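Local coordinates for protein L-tyrosine isonitrile synthase (Pseudomonas aeruginosa, PDB 3E59) that catalyses formation of the isonitrile group on L-tyrosine, taking the carbon atom from C2 of ribulose 5-phosphate, in the biosynthesis of paerucumarin, at residues A[45-53]-A[247-255]; A[113-124]-A[229-240]. All coordinates share one frame; numbering follows the deposited sequence.

Contact 1: residues A[45-53]-A[247-255]. With PO4 (phosphate ion), chain E.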
# COMPACT_ATOMS: atom_id res chain seq x y z
N VAL A 45 14.00 -12.13 -10.80
CA VAL A 45 12.72 -11.59 -11.26
C VAL A 45 12.82 -10.11 -11.65
O VAL A 45 12.37 -9.71 -12.72
CB VAL A 45 11.60 -11.79 -10.19
CG1 VAL A 45 10.28 -11.18 -10.66
CG2 VAL A 45 11.42 -13.27 -9.89
N GLN A 46 13.43 -9.30 -10.79
CA GLN A 46 13.32 -7.85 -10.91
C GLN A 46 14.32 -7.23 -11.87
O GLN A 46 13.99 -6.27 -12.56
CB GLN A 46 13.43 -7.17 -9.54
CG GLN A 46 12.34 -7.61 -8.53
CD GLN A 46 10.91 -7.26 -8.96
OE1 GLN A 46 10.68 -6.39 -9.81
NE2 GLN A 46 9.93 -7.94 -8.36
N LEU A 47 15.53 -7.79 -11.91
CA LEU A 47 16.64 -7.20 -12.69
C LEU A 47 16.41 -7.03 -14.21
O LEU A 47 16.69 -5.96 -14.75
CB LEU A 47 17.99 -7.89 -12.41
CG LEU A 47 18.76 -7.45 -11.15
CD1 LEU A 47 20.20 -7.92 -11.17
CD2 LEU A 47 18.72 -5.94 -10.98
N PRO A 48 15.92 -8.08 -14.90
CA PRO A 48 15.65 -7.82 -16.32
C PRO A 48 14.50 -6.83 -16.54
O PRO A 48 14.47 -6.16 -17.56
CB PRO A 48 15.31 -9.20 -16.89
CG PRO A 48 14.97 -10.04 -15.73
CD PRO A 48 15.60 -9.46 -14.50
N ARG A 49 13.57 -6.74 -15.58
CA ARG A 49 12.43 -5.81 -15.66
C ARG A 49 12.88 -4.35 -15.57
O ARG A 49 12.42 -3.50 -16.35
CB ARG A 49 11.36 -6.13 -14.60
CG ARG A 49 10.63 -7.46 -14.80
CD ARG A 49 9.53 -7.68 -13.75
NE ARG A 49 8.40 -6.76 -13.92
CZ ARG A 49 7.50 -6.82 -14.90
NH1 ARG A 49 7.58 -7.77 -15.84
NH2 ARG A 49 6.52 -5.94 -14.96
N ILE A 50 13.77 -4.07 -14.62
CA ILE A 50 14.39 -2.75 -14.47
C ILE A 50 15.27 -2.47 -15.68
O ILE A 50 15.24 -1.37 -16.24
CB ILE A 50 15.26 -2.66 -13.18
CG1 ILE A 50 14.39 -2.79 -11.92
CG2 ILE A 50 16.09 -1.37 -13.16
CD1 ILE A 50 15.17 -3.12 -10.68
N ALA A 51 16.04 -3.48 -16.08
CA ALA A 51 16.99 -3.36 -17.19
C ALA A 51 16.30 -3.01 -18.52
O ALA A 51 16.89 -2.36 -19.37
CB ALA A 51 17.82 -4.63 -17.33
N ALA A 52 15.05 -3.43 -18.67
CA ALA A 52 14.24 -3.11 -19.85
C ALA A 52 14.11 -1.60 -20.06
O ALA A 52 14.28 -1.11 -21.18
CB ALA A 52 12.88 -3.76 -19.75
N PHE A 53 13.80 -0.87 -18.99
CA PHE A 53 13.72 0.59 -19.06
C PHE A 53 15.08 1.23 -19.38
O PHE A 53 15.16 2.12 -20.22
CB PHE A 53 13.14 1.17 -17.76
CG PHE A 53 11.68 0.83 -17.53
CD1 PHE A 53 10.68 1.49 -18.24
CD2 PHE A 53 11.32 -0.16 -16.61
CE1 PHE A 53 9.33 1.17 -18.05
CE2 PHE A 53 9.97 -0.49 -16.41
CZ PHE A 53 8.98 0.17 -17.13
N GLN A 247 -2.66 -2.28 -17.98
CA GLN A 247 -2.48 -0.84 -18.18
C GLN A 247 -1.00 -0.51 -18.31
O GLN A 247 -0.62 0.25 -19.20
CB GLN A 247 -3.10 -0.03 -17.05
CG GLN A 247 -4.63 -0.13 -16.93
CD GLN A 247 -5.35 0.57 -18.06
OE1 GLN A 247 -6.26 -0.00 -18.68
NE2 GLN A 247 -4.96 1.81 -18.33
N PHE A 248 -0.18 -1.10 -17.43
CA PHE A 248 1.26 -0.80 -17.32
C PHE A 248 2.07 -2.09 -17.27
O PHE A 248 2.62 -2.43 -16.22
CB PHE A 248 1.57 0.00 -16.03
CG PHE A 248 0.68 1.20 -15.83
CD1 PHE A 248 0.77 2.30 -16.68
CD2 PHE A 248 -0.23 1.23 -14.77
CE1 PHE A 248 -0.06 3.42 -16.49
CE2 PHE A 248 -1.06 2.33 -14.57
CZ PHE A 248 -0.98 3.43 -15.44
N PRO A 249 2.17 -2.81 -18.41
CA PRO A 249 2.79 -4.15 -18.40
C PRO A 249 4.24 -4.21 -17.88
O PRO A 249 4.59 -5.13 -17.13
CB PRO A 249 2.74 -4.56 -19.88
CG PRO A 249 1.62 -3.75 -20.47
CD PRO A 249 1.73 -2.43 -19.77
N ARG A 250 5.06 -3.22 -18.24
CA ARG A 250 6.49 -3.29 -17.94
C ARG A 250 6.87 -2.72 -16.57
O ARG A 250 7.92 -3.08 -16.02
CB ARG A 250 7.30 -2.59 -19.04
CG ARG A 250 7.01 -3.08 -20.47
CD ARG A 250 8.00 -2.46 -21.45
NE ARG A 250 7.90 -1.00 -21.47
CZ ARG A 250 8.91 -0.16 -21.62
NH1 ARG A 250 10.16 -0.61 -21.76
NH2 ARG A 250 8.68 1.15 -21.61
N ALA A 251 6.03 -1.86 -16.02
CA ALA A 251 6.33 -1.18 -14.77
C ALA A 251 6.76 -2.18 -13.69
O ALA A 251 6.23 -3.31 -13.62
CB ALA A 251 5.13 -0.38 -14.28
N ILE A 252 7.72 -1.75 -12.88
CA ILE A 252 8.13 -2.50 -11.70
C ILE A 252 6.98 -2.41 -10.72
O ILE A 252 6.51 -1.32 -10.41
CB ILE A 252 9.45 -1.95 -11.06
CG1 ILE A 252 10.55 -1.70 -12.12
CG2 ILE A 252 9.94 -2.85 -9.92
CD1 ILE A 252 10.82 -2.85 -13.06
N ARG A 253 6.53 -3.57 -10.26
CA ARG A 253 5.36 -3.67 -9.42
C ARG A 253 5.71 -3.59 -7.91
O ARG A 253 6.21 -4.57 -7.32
CB ARG A 253 4.62 -4.97 -9.78
CG ARG A 253 3.33 -5.25 -9.00
CD ARG A 253 2.23 -4.17 -9.17
NE ARG A 253 0.94 -4.79 -8.86
CZ ARG A 253 0.52 -5.07 -7.63
NH1 ARG A 253 1.28 -4.75 -6.59
NH2 ARG A 253 -0.64 -5.67 -7.44
N LEU A 254 5.46 -2.44 -7.31
CA LEU A 254 5.63 -2.29 -5.86
C LEU A 254 4.36 -2.68 -5.14
O LEU A 254 3.30 -2.81 -5.75
CB LEU A 254 6.05 -0.87 -5.48
CG LEU A 254 7.29 -0.24 -6.13
CD1 LEU A 254 7.34 1.21 -5.73
CD2 LEU A 254 8.60 -0.96 -5.74
N SER A 255 4.48 -2.87 -3.82
CA SER A 255 3.37 -3.31 -2.98
C SER A 255 3.59 -2.77 -1.58
O SER A 255 4.71 -2.41 -1.23
CB SER A 255 3.31 -4.84 -2.95
OG SER A 255 2.15 -5.32 -2.29
P PO4 E . -1.08 -6.46 -3.75
O1 PO4 E . -0.70 -7.53 -2.76
O2 PO4 E . -2.36 -5.80 -3.26
O3 PO4 E . 0.07 -5.44 -3.86
O4 PO4 E . -1.38 -7.07 -5.09
O HOH W 1 8.00 -6.11 -10.97
O HOH W 2 10.09 -4.01 -17.47
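Q46 meets I252 through its amide oxygen, OE1 lying 3.6 Å from I252 CG2. The same oxygen accepts from a water that in turn accepts from R253 N and, weakly, from R49 NE, while NE2 of Q46 bonds to the carbonyl of L264. Three residues on, R49 reaches to the turn that leads into strand 252-255; a bend at chi3 (69°) brings NH2 between two carbonyl oxygens, and this one nitrogen serves both. NH2 gives a bond of 3.0 Å to P249 O, in the carbonyl plane and on a lone pair, and another of 3.0 Å to A251 O, from above that carbonyl's plane; both oxygens lie at the guanidinium edge. I252 CD1 rests against the helix between R49 and I50, 3.7 Å from R49 CB and equally close to CG1 of I50, whose side chain it crosses at about a right angle. F53 closes the row: its ring edge faces the backbone of R250 and A251, CE2 standing 3.3 Å from R250 O, and its CE1 lies over one face of the R250 guanidinium, the planes 44° apart. E58 forms a salt bridge with that guanidinium. Farther along, R253 and S255 bind a phosphate ion, probably from the crystallisation liquor. Helix 35-55 thus packs against strand 252-255 of the five-stranded parallel sheet, as in an alpha/beta fold.

Contact 2: residues A[113-124]-A[229-240]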
# COMPACT_ATOMS: atom_id res chain seq x y z
N CYS A 113 -1.33 3.84 -7.44
CA CYS A 113 -2.56 3.35 -8.01
C CYS A 113 -3.57 3.07 -6.89
O CYS A 113 -3.73 1.95 -6.43
CB CYS A 113 -2.29 2.12 -8.88
SG CYS A 113 -1.23 2.48 -10.34
N SER A 114 -4.23 4.13 -6.46
CA SER A 114 -5.13 4.05 -5.33
C SER A 114 -6.18 2.96 -5.52
O SER A 114 -6.83 2.89 -6.56
CB SER A 114 -5.81 5.39 -5.10
OG SER A 114 -6.82 5.24 -4.11
N ASP A 115 -6.32 2.13 -4.50
CA ASP A 115 -7.34 1.08 -4.50
C ASP A 115 -8.55 1.44 -3.64
O ASP A 115 -9.35 0.58 -3.27
CB ASP A 115 -6.73 -0.27 -4.07
CG ASP A 115 -5.86 -0.19 -2.81
OD1 ASP A 115 -5.55 0.90 -2.28
OD2 ASP A 115 -5.47 -1.28 -2.34
N GLY A 116 -8.70 2.73 -3.34
CA GLY A 116 -9.79 3.20 -2.48
C GLY A 116 -11.13 2.89 -3.09
O GLY A 116 -12.04 2.43 -2.41
N ARG A 117 -11.24 3.11 -4.39
CA ARG A 117 -12.47 2.90 -5.11
C ARG A 117 -12.79 1.43 -5.35
O ARG A 117 -13.95 1.09 -5.52
CB ARG A 117 -12.46 3.67 -6.44
CG ARG A 117 -13.84 3.85 -7.09
CD ARG A 117 -14.67 4.89 -6.35
NE ARG A 117 -14.16 6.25 -6.55
CZ ARG A 117 -14.49 7.29 -5.80
NH1 ARG A 117 -15.32 7.15 -4.77
NH2 ARG A 117 -13.96 8.48 -6.06
N VAL A 118 -11.77 0.55 -5.35
CA VAL A 118 -11.97 -0.86 -5.74
C VAL A 118 -12.82 -1.69 -4.76
O VAL A 118 -13.50 -2.64 -5.18
CB VAL A 118 -10.63 -1.62 -6.13
CG1 VAL A 118 -9.69 -0.73 -6.95
CG2 VAL A 118 -9.92 -2.19 -4.93
N PHE A 119 -12.78 -1.33 -3.48
CA PHE A 119 -13.40 -2.15 -2.41
C PHE A 119 -14.92 -1.98 -2.25
O PHE A 119 -15.66 -2.97 -2.14
CB PHE A 119 -12.69 -1.92 -1.08
CG PHE A 119 -11.19 -2.15 -1.15
CD1 PHE A 119 -10.30 -1.16 -0.76
CD2 PHE A 119 -10.68 -3.36 -1.62
CE1 PHE A 119 -8.92 -1.36 -0.82
CE2 PHE A 119 -9.30 -3.57 -1.70
CZ PHE A 119 -8.42 -2.57 -1.30
N GLY A 120 -15.36 -0.73 -2.23
CA GLY A 120 -16.77 -0.43 -2.03
C GLY A 120 -17.18 -0.72 -0.60
O GLY A 120 -16.51 -0.27 0.34
N ASP A 121 -18.25 -1.49 -0.47
CA ASP A 121 -18.83 -1.82 0.83
C ASP A 121 -18.03 -2.85 1.61
O ASP A 121 -18.42 -3.22 2.73
CB ASP A 121 -20.30 -2.27 0.68
CG ASP A 121 -20.45 -3.60 -0.09
OD1 ASP A 121 -19.91 -4.64 0.37
OD2 ASP A 121 -21.14 -3.60 -1.14
N LEU A 122 -16.93 -3.34 1.03
CA LEU A 122 -16.15 -4.40 1.67
C LEU A 122 -15.34 -3.89 2.86
O LEU A 122 -15.25 -4.59 3.87
CB LEU A 122 -15.26 -5.16 0.67
CG LEU A 122 -15.92 -6.30 -0.13
CD1 LEU A 122 -15.04 -6.68 -1.31
CD2 LEU A 122 -16.23 -7.56 0.74
N VAL A 123 -14.78 -2.69 2.75
CA VAL A 123 -14.05 -2.07 3.86
C VAL A 123 -14.87 -0.99 4.58
O VAL A 123 -14.49 -0.52 5.66
CB VAL A 123 -12.62 -1.57 3.46
CG1 VAL A 123 -11.82 -2.72 2.84
CG2 VAL A 123 -12.67 -0.40 2.51
N ARG A 124 -16.01 -0.64 3.99
CA ARG A 124 -17.02 0.22 4.62
C ARG A 124 -16.57 1.67 4.80
O ARG A 124 -16.76 2.29 5.85
CB ARG A 124 -17.55 -0.42 5.92
CG ARG A 124 -18.38 -1.69 5.67
CD ARG A 124 -18.30 -2.68 6.82
NE ARG A 124 -19.12 -3.86 6.55
CZ ARG A 124 -19.29 -4.87 7.41
NH1 ARG A 124 -18.70 -4.85 8.60
NH2 ARG A 124 -20.06 -5.89 7.08
N ARG A 229 -15.11 -11.36 4.80
CA ARG A 229 -14.81 -10.19 3.98
C ARG A 229 -13.40 -10.13 3.42
O ARG A 229 -13.18 -9.53 2.37
CB ARG A 229 -15.17 -8.88 4.70
CG ARG A 229 -16.67 -8.61 4.70
CD ARG A 229 -17.02 -7.26 5.28
NE ARG A 229 -16.65 -7.20 6.68
CZ ARG A 229 -15.83 -6.30 7.21
NH1 ARG A 229 -15.29 -5.35 6.47
NH2 ARG A 229 -15.56 -6.36 8.51
N ALA A 230 -12.44 -10.77 4.10
CA ALA A 230 -11.05 -10.81 3.64
C ALA A 230 -10.88 -11.47 2.26
O ALA A 230 -10.05 -11.03 1.48
CB ALA A 230 -10.14 -11.47 4.68
N TYR A 231 -11.68 -12.50 1.96
CA TYR A 231 -11.70 -13.06 0.60
C TYR A 231 -12.07 -12.02 -0.47
O TYR A 231 -11.44 -11.95 -1.53
CB TYR A 231 -12.68 -14.24 0.52
CG TYR A 231 -12.23 -15.47 1.30
CD1 TYR A 231 -11.10 -16.18 0.90
CD2 TYR A 231 -12.94 -15.92 2.43
CE1 TYR A 231 -10.67 -17.30 1.59
CE2 TYR A 231 -12.51 -17.06 3.13
CZ TYR A 231 -11.37 -17.73 2.69
OH TYR A 231 -10.88 -18.84 3.32
N GLY A 232 -13.11 -11.23 -0.19
CA GLY A 232 -13.57 -10.18 -1.11
C GLY A 232 -12.53 -9.10 -1.36
O GLY A 232 -12.29 -8.70 -2.50
N VAL A 233 -11.90 -8.63 -0.28
CA VAL A 233 -10.85 -7.61 -0.37
C VAL A 233 -9.66 -8.06 -1.22
O VAL A 233 -9.19 -7.33 -2.09
CB VAL A 233 -10.38 -7.16 1.05
CG1 VAL A 233 -9.19 -6.19 0.98
CG2 VAL A 233 -11.53 -6.51 1.79
N ILE A 234 -9.18 -9.28 -0.97
CA ILE A 234 -8.14 -9.91 -1.79
C ILE A 234 -8.59 -10.00 -3.25
O ILE A 234 -7.82 -9.67 -4.16
CB ILE A 234 -7.78 -11.32 -1.25
CG1 ILE A 234 -7.29 -11.28 0.21
CG2 ILE A 234 -6.77 -12.02 -2.13
CD1 ILE A 234 -6.13 -10.36 0.44
N GLN A 235 -9.84 -10.43 -3.46
CA GLN A 235 -10.39 -10.54 -4.82
C GLN A 235 -10.29 -9.20 -5.55
O GLN A 235 -9.80 -9.15 -6.68
CB GLN A 235 -11.86 -11.01 -4.80
CG GLN A 235 -12.48 -11.19 -6.19
CD GLN A 235 -13.99 -11.22 -6.16
OE1 GLN A 235 -14.62 -10.39 -5.50
NE2 GLN A 235 -14.59 -12.16 -6.88
N ARG A 236 -10.74 -8.13 -4.90
CA ARG A 236 -10.64 -6.78 -5.46
C ARG A 236 -9.21 -6.30 -5.67
O ARG A 236 -8.89 -5.75 -6.73
CB ARG A 236 -11.39 -5.75 -4.60
CG ARG A 236 -12.87 -6.03 -4.42
CD ARG A 236 -13.64 -6.10 -5.74
NE ARG A 236 -14.96 -6.67 -5.51
CZ ARG A 236 -16.01 -5.98 -5.06
NH1 ARG A 236 -15.92 -4.68 -4.82
NH2 ARG A 236 -17.16 -6.62 -4.87
N SER A 237 -8.35 -6.51 -4.67
CA SER A 237 -6.94 -6.11 -4.79
C SER A 237 -6.26 -6.83 -5.93
O SER A 237 -5.48 -6.23 -6.66
CB SER A 237 -6.16 -6.40 -3.50
OG SER A 237 -6.78 -5.76 -2.40
N TRP A 238 -6.54 -8.13 -6.07
CA TRP A 238 -5.96 -8.91 -7.15
C TRP A 238 -6.53 -8.53 -8.52
O TRP A 238 -5.78 -8.47 -9.50
CB TRP A 238 -6.07 -10.42 -6.90
CG TRP A 238 -5.18 -10.98 -5.80
CD1 TRP A 238 -4.22 -10.31 -5.05
CD2 TRP A 238 -5.15 -12.34 -5.34
NE1 TRP A 238 -3.63 -11.17 -4.16
CE2 TRP A 238 -4.17 -12.42 -4.32
CE3 TRP A 238 -5.86 -13.50 -5.71
CZ2 TRP A 238 -3.88 -13.63 -3.65
CZ3 TRP A 238 -5.57 -14.71 -5.03
CH2 TRP A 238 -4.59 -14.75 -4.01
N ALA A 239 -7.84 -8.31 -8.60
CA ALA A 239 -8.47 -7.77 -9.82
C ALA A 239 -7.83 -6.44 -10.23
O ALA A 239 -7.44 -6.26 -11.38
CB ALA A 239 -9.99 -7.60 -9.63
N TRP A 240 -7.72 -5.50 -9.28
CA TRP A 240 -7.05 -4.21 -9.52
C TRP A 240 -5.62 -4.40 -10.03
O TRP A 240 -5.20 -3.77 -10.99
CB TRP A 240 -7.06 -3.37 -8.23
CG TRP A 240 -6.51 -1.93 -8.30
CD1 TRP A 240 -5.67 -1.34 -7.39
CD2 TRP A 240 -6.78 -0.92 -9.29
NE1 TRP A 240 -5.41 -0.03 -7.74
CE2 TRP A 240 -6.08 0.25 -8.90
CE3 TRP A 240 -7.56 -0.88 -10.45
CZ2 TRP A 240 -6.12 1.45 -9.65
CZ3 TRP A 240 -7.59 0.31 -11.21
CH2 TRP A 240 -6.88 1.46 -10.79
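The carbonyl oxygen of L122 receives the shortest polar bond, 2.7 Å from R229 NH1, which approaches nearly along the C=O axis and keeps the acceptor in the guanidinium plane. A second arginine lies flat against this group: the guanidinium of R124 stacks on R229 with centres 3.8 Å apart and planes 13° from parallel. The carboxylate of D225, salt-bridged to R229 NH2 and in a long, weak ion pair with R124 NH1, probably offsets part of the repulsion between the like charges.

The L122 side chain lies against the helix at G232, where a side chain would collide with CD2; its CD1 is 3.5 Å from G232 C. That methyl also sits over the centre of one face of the R236 guanidinium. R236, folded back at chi2 (-59°), sends NH1 to V118 O at 3.2 Å, in the carbonyl plane and in the guanidinium plane. Beside it, the F119 ring brings CE2 to within 3.7 Å of V233 CG1 and turns its edge to S237 OG; that hydroxyl donates to V233 O, which also accepts the helical bond from S237 N. V123 CG1 packs across V233 CG2.

At the far end, with CG anti to the backbone N (chi1 -175°), the W240 indole swings toward 113-115 and NE1 donates to C113 O in a nearly straight bond of 2.9 Å, although NE1 lies well above the carbonyl plane. V118 CG1 covers the five-membered ring in a CH-pi contact. The segment 113-124, which follows strand 108-112, thus lies along one side of helix 219-247. Helix 193-210 packs on that helix through A230 and I234, and helix 167-178 adds L174 and I175 against V118 and R236.

In the fold
Helix 219-247 and strand 252-255 follow one another in the chain, so both contacts depend on this run: contact 2 uses the helix, contact 1 the turn and strand after it. Their centres are 23 Å apart, yet they touch where the F248 ring packs against C113 SG. Both are partly buried, but contact 2 lies nearer the middle of the chain, about 12 Å from its centre against 17 Å, and buries more surface. Arginines bonded to main-chain carbonyls recur in both. Contact 1 adds bridging waters and an exposed arginine at its rim, whereas contact 2 has a tryptophan at one end, stacked arginines at the other and apolar packing between.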